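Local coordinates for sensor protein (Vibrio cholerae O1 biovar El Tor, PDB 3MXQ) that probably acts as a sensor histidine kinase, passing phosphate from ATP to a histidine, and is represented here by its N-terminal PAS sensor domain, at residues Phe33-Val45 with Gly132-Val144. Numbering follows the deposited sequence.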
loop_
_atom_site.group_PDB
_atom_site.type_symbol
_atom_site.label_atom_id
_atom_site.label_comp_id
_atom_site.label_asym_id
_atom_site.label_seq_id
_atom_site.Cartn_x
_atom_site.Cartn_y
_atom_site.Cartn_z
ATOM N N PHE A 33 3.629 -9.943 2.322
ATOM C CA PHE A 33 3.681 -10.915 3.398
ATOM C C PHE A 33 2.644 -11.974 3.152
ATOM O O PHE A 33 1.717 -11.755 2.399
ATOM C CB PHE A 33 3.416 -10.251 4.750
ATOM C CG PHE A 33 2.059 -9.598 4.870
ATOM C CD1 PHE A 33 1.777 -8.404 4.213
ATOM C CD2 PHE A 33 1.078 -10.161 5.676
ATOM C CE1 PHE A 33 0.523 -7.787 4.337
ATOM C CE2 PHE A 33 -0.174 -9.552 5.810
ATOM C CZ PHE A 33 -0.453 -8.360 5.133
ATOM N N ALA A 34 2.796 -13.120 3.791
ATOM C CA ALA A 34 1.824 -14.186 3.680
ATOM C C ALA A 34 0.739 -13.952 4.713
ATOM O O ALA A 34 1.012 -13.488 5.820
ATOM C CB ALA A 34 2.485 -15.507 3.903
ATOM N N LEU A 35 -0.496 -14.264 4.338
ATOM C CA LEU A 35 -1.644 -14.032 5.204
ATOM C C LEU A 35 -2.624 -15.171 5.105
ATOM O O LEU A 35 -2.971 -15.607 4.008
ATOM C CB LEU A 35 -2.350 -12.724 4.854
ATOM C CG LEU A 35 -3.608 -12.506 5.703
ATOM C CD1 LEU A 35 -3.655 -11.108 6.340
ATOM C CD2 LEU A 35 -4.882 -12.818 4.915
ATOM N N CYS A 36 -3.095 -15.618 6.262
ATOM C CA CYS A 36 -3.971 -16.770 6.351
ATOM C C CYS A 36 -4.973 -16.596 7.486
ATOM O O CYS A 36 -4.582 -16.259 8.594
ATOM C CB CYS A 36 -3.108 -17.985 6.625
ATOM S SG CYS A 36 -4.053 -19.465 6.751
ATOM N N ILE A 37 -6.257 -16.809 7.230
ATOM C CA ILE A 37 -7.221 -16.786 8.331
ATOM C C ILE A 37 -7.635 -18.216 8.636
ATOM O O ILE A 37 -7.968 -18.985 7.724
ATOM C CB ILE A 37 -8.536 -15.976 8.031
ATOM C CG1 ILE A 37 -8.283 -14.667 7.278
ATOM C CG2 ILE A 37 -9.335 -15.721 9.324
ATOM C CD1 ILE A 37 -7.557 -13.606 8.065
ATOM N N VAL A 38 -7.652 -18.565 9.913
ATOM C CA VAL A 38 -8.109 -19.887 10.295
ATOM C C VAL A 38 -9.240 -19.844 11.292
ATOM O O VAL A 38 -9.296 -18.973 12.152
ATOM C CB VAL A 38 -6.957 -20.756 10.816
ATOM C CG1 VAL A 38 -5.805 -20.664 9.854
ATOM C CG2 VAL A 38 -6.509 -20.316 12.196
ATOM N N ARG A 39 -10.151 -20.791 11.153
ATOM C CA ARG A 39 -11.218 -20.992 12.106
ATOM C C ARG A 39 -10.567 -21.457 13.409
ATOM O O ARG A 39 -9.361 -21.736 13.431
ATOM C CB ARG A 39 -12.156 -22.052 11.554
ATOM C CG ARG A 39 -13.620 -21.747 11.722
ATOM C CD ARG A 39 -14.461 -22.521 10.708
ATOM N NE ARG A 39 -14.417 -23.974 10.889
ATOM C CZ ARG A 39 -14.692 -24.862 9.932
ATOM N NH1 ARG A 39 -15.021 -24.463 8.710
ATOM N NH2 ARG A 39 -14.628 -26.159 10.193
ATOM N N ASN A 40 -11.321 -21.525 14.501
ATOM C CA ASN A 40 -10.705 -21.914 15.773
ATOM C C ASN A 40 -10.455 -23.418 15.890
ATOM O O ASN A 40 -9.892 -23.884 16.878
ATOM C CB ASN A 40 -11.462 -21.346 16.989
ATOM C CG ASN A 40 -12.916 -21.812 17.073
ATOM O OD1 ASN A 40 -13.345 -22.745 16.387
ATOM N ND2 ASN A 40 -13.682 -21.151 17.930
ATOM N N ASP A 41 -10.882 -24.163 14.872
ATOM C CA ASP A 41 -10.606 -25.595 14.763
ATOM C C ASP A 41 -9.527 -25.836 13.707
ATOM O O ASP A 41 -9.384 -26.941 13.184
ATOM C CB ASP A 41 -11.886 -26.379 14.439
ATOM C CG ASP A 41 -12.540 -25.937 13.140
ATOM O OD1 ASP A 41 -13.393 -26.683 12.624
ATOM O OD2 ASP A 41 -12.207 -24.847 12.625
ATOM N N TYR A 42 -8.785 -24.775 13.404
ATOM C CA TYR A 42 -7.588 -24.810 12.558
ATOM C C TYR A 42 -7.854 -24.929 11.051
ATOM O O TYR A 42 -6.925 -25.004 10.244
ATOM C CB TYR A 42 -6.579 -25.849 13.077
ATOM C CG TYR A 42 -6.423 -25.789 14.581
ATOM C CD1 TYR A 42 -5.753 -24.729 15.203
ATOM C CD2 TYR A 42 -6.970 -26.781 15.387
ATOM C CE1 TYR A 42 -5.631 -24.675 16.596
ATOM C CE2 TYR A 42 -6.856 -26.736 16.767
ATOM C CZ TYR A 42 -6.191 -25.689 17.371
ATOM O OH TYR A 42 -6.097 -25.688 18.751
ATOM N N VAL A 43 -9.130 -24.911 10.686
ATOM C CA VAL A 43 -9.552 -25.013 9.295
ATOM C C VAL A 43 -9.319 -23.684 8.573
ATOM O O VAL A 43 -9.734 -22.632 9.059
ATOM C CB VAL A 43 -11.031 -25.431 9.196
ATOM C CG1 VAL A 43 -11.461 -25.542 7.750
ATOM C CG2 VAL A 43 -11.258 -26.756 9.906
ATOM N N ILE A 44 -8.648 -23.739 7.422
ATOM C CA ILE A 44 -8.323 -22.536 6.657
ATOM C C ILE A 44 -9.541 -21.941 5.966
ATOM O O ILE A 44 -10.291 -22.630 5.278
ATOM C CB ILE A 44 -7.192 -22.785 5.639
ATOM C CG1 ILE A 44 -5.888 -23.076 6.378
ATOM C CG2 ILE A 44 -7.001 -21.574 4.719
ATOM C CD1 ILE A 44 -4.912 -23.877 5.581
ATOM N N VAL A 45 -9.721 -20.646 6.158
ATOM C CA VAL A 45 -10.895 -19.954 5.657
ATOM C C VAL A 45 -10.542 -19.056 4.475
ATOM O O VAL A 45 -11.249 -19.029 3.488
ATOM C CB VAL A 45 -11.551 -19.133 6.780
ATOM C CG1 VAL A 45 -12.671 -18.267 6.231
ATOM C CG2 VAL A 45 -12.080 -20.062 7.859
ATOM N N GLY A 132 -18.467 -12.105 21.225
ATOM C CA GLY A 132 -17.249 -11.871 21.995
ATOM C C GLY A 132 -16.237 -12.959 21.706
ATOM O O GLY A 132 -15.028 -12.720 21.700
ATOM N N THR A 133 -16.757 -14.155 21.447
ATOM C CA THR A 133 -15.973 -15.368 21.234
ATOM C C THR A 133 -14.986 -15.230 20.095
ATOM O O THR A 133 -15.294 -14.629 19.067
ATOM C CB THR A 133 -16.894 -16.569 20.925
ATOM O OG1 THR A 133 -18.244 -16.102 20.717
ATOM C CG2 THR A 133 -16.873 -17.577 22.089
ATOM N N ILE A 134 -13.796 -15.786 20.284
ATOM C CA ILE A 134 -12.783 -15.802 19.235
ATOM C C ILE A 134 -12.999 -17.001 18.321
ATOM O O ILE A 134 -12.735 -18.141 18.691
ATOM C CB ILE A 134 -11.355 -15.794 19.800
ATOM C CG1 ILE A 134 -11.124 -14.533 20.619
ATOM C CG2 ILE A 134 -10.342 -15.824 18.678
ATOM C CD1 ILE A 134 -9.849 -14.554 21.428
ATOM N N GLU A 135 -13.474 -16.725 17.115
ATOM C CA GLU A 135 -13.866 -17.780 16.187
ATOM C C GLU A 135 -12.902 -17.941 15.011
ATOM O O GLU A 135 -12.889 -18.979 14.347
ATOM C CB GLU A 135 -15.307 -17.555 15.704
ATOM C CG GLU A 135 -16.306 -17.577 16.853
ATOM C CD GLU A 135 -17.641 -18.204 16.490
ATOM O OE1 GLU A 135 -18.363 -17.626 15.641
ATOM O OE2 GLU A 135 -17.977 -19.267 17.073
ATOM N N HIS A 136 -12.107 -16.908 14.755
ATOM C CA HIS A 136 -11.039 -17.004 13.781
ATOM C C HIS A 136 -9.776 -16.406 14.351
ATOM O O HIS A 136 -9.838 -15.550 15.239
ATOM C CB HIS A 136 -11.391 -16.250 12.505
ATOM C CG HIS A 136 -12.683 -16.672 11.894
ATOM N ND1 HIS A 136 -13.890 -16.126 12.267
ATOM C CD2 HIS A 136 -12.960 -17.588 10.938
ATOM C CE1 HIS A 136 -14.858 -16.687 11.564
ATOM N NE2 HIS A 136 -14.320 -17.576 10.748
ATOM N N VAL A 137 -8.629 -16.862 13.850
ATOM C CA VAL A 137 -7.413 -16.075 14.000
ATOM C C VAL A 137 -6.733 -15.804 12.658
ATOM O O VAL A 137 -6.789 -16.619 11.733
ATOM C CB VAL A 137 -6.429 -16.639 15.054
ATOM C CG1 VAL A 137 -7.175 -17.450 16.077
ATOM C CG2 VAL A 137 -5.350 -17.462 14.412
ATOM N N CYS A 138 -6.119 -14.627 12.581
ATOM C CA CYS A 138 -5.341 -14.194 11.451
ATOM C C CYS A 138 -3.860 -14.533 11.637
ATOM O O CYS A 138 -3.311 -14.371 12.722
ATOM C CB CYS A 138 -5.507 -12.695 11.337
ATOM S SG CYS A 138 -4.750 -11.963 9.896
ATOM N N LEU A 139 -3.213 -15.008 10.578
ATOM C CA LEU A 139 -1.778 -15.328 10.610
ATOM C C LEU A 139 -1.070 -14.604 9.484
ATOM O O LEU A 139 -1.520 -14.619 8.332
ATOM C CB LEU A 139 -1.517 -16.826 10.449
ATOM C CG LEU A 139 -2.298 -17.825 11.298
ATOM C CD1 LEU A 139 -1.868 -19.234 10.966
ATOM C CD2 LEU A 139 -2.033 -17.550 12.731
ATOM N N CYS A 140 0.040 -13.970 9.819
ATOM C CA CYS A 140 0.792 -13.225 8.851
ATOM C C CYS A 140 2.229 -13.617 9.032
ATOM O O CYS A 140 2.741 -13.608 10.156
ATOM C CB CYS A 140 0.621 -11.733 9.104
ATOM S SG CYS A 140 -1.120 -11.176 9.154
ATOM N N VAL A 141 2.888 -13.985 7.942
ATOM C CA VAL A 141 4.298 -14.354 8.028
ATOM C C VAL A 141 5.127 -13.349 7.251
ATOM O O VAL A 141 4.904 -13.150 6.063
ATOM C CB VAL A 141 4.552 -15.814 7.569
ATOM C CG1 VAL A 141 6.046 -16.136 7.588
ATOM C CG2 VAL A 141 3.782 -16.783 8.462
ATOM N N TYR A 142 6.061 -12.709 7.951
ATOM C CA TYR A 142 6.892 -11.649 7.394
ATOM C C TYR A 142 8.301 -12.122 7.206
ATOM O O TYR A 142 8.815 -12.845 8.031
ATOM C CB TYR A 142 6.939 -10.448 8.327
ATOM C CG TYR A 142 5.597 -9.855 8.638
ATOM C CD1 TYR A 142 5.039 -8.874 7.821
ATOM C CD2 TYR A 142 4.895 -10.255 9.776
ATOM C CE1 TYR A 142 3.822 -8.329 8.108
ATOM C CE2 TYR A 142 3.660 -9.711 10.075
ATOM C CZ TYR A 142 3.133 -8.745 9.233
ATOM O OH TYR A 142 1.906 -8.207 9.541
ATOM N N ASP A 143 8.933 -11.653 6.137
ATOM C CA ASP A 143 10.313 -11.992 5.823
ATOM C C ASP A 143 11.250 -10.831 6.083
ATOM O O ASP A 143 11.034 -9.738 5.572
ATOM C CB ASP A 143 10.413 -12.423 4.369
ATOM C CG ASP A 143 10.111 -13.889 4.191
ATOM O OD1 ASP A 143 11.068 -14.696 4.200
ATOM O OD2 ASP A 143 8.928 -14.259 4.087
ATOM N N VAL A 144 12.279 -11.065 6.889
ATOM C CA VAL A 144 13.327 -10.062 7.129
ATOM C C VAL A 144 14.688 -10.539 6.585
ATOM O O VAL A 144 14.918 -11.733 6.425
ATOM C CB VAL A 144 13.446 -9.685 8.636
ATOM C CG1 VAL A 144 14.180 -8.371 8.810
ATOM C CG2 VAL A 144 12.091 -9.575 9.275
#
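Ala34, Cys36 and Val38 pair with Val141, Leu139 and Val137 by two backbone hydrogen bonds each, joining the first strand of the PAS fold, 34-39, to its last, 134-145, antiparallel in the middle of the sheet. The tight part is this buried ladder. On the face of Ala34, Cys36 and Val38, facing the helical side of the domain, Val38 and Val137 meet through their CG2 methyls at 3.8 Å; Ile67 packs on Val38 and Leu86 on Val137. On the other face the contacts are methyl against sulfur: Leu35 CD1 touches Cys138 SG and Cys140 SG, 3.8 Å from each, both sulfurs to one side of it, and Ile37 CD1 reaches Cys138 SG at 3.7 Å. Leu22 of the second subunit covers Leu35 and Ile37. The Phe33 ring lies beside that of Tyr142, planes 19° apart but slid so far that they barely overlap; chi1 of 61°, which sets CG between backbone N and carbonyl carbon, swings it alongside. Tyr142 OH is hydrogen-bonded to Glu123 and to Arg21 of the second subunit.

The looser end, at the type I turn from Arg39 to Tyr42, has Arg39 and Glu135 exposed. Here the side chains of Arg39 and His136 diverge, and Arg39 grips Asp41 side-on through NE and NH2. Across to the other strand, Asn40 ND2 donates to Ile134 O at 3.2 Å, that oxygen lying 21° out of the Asn40 amide plane.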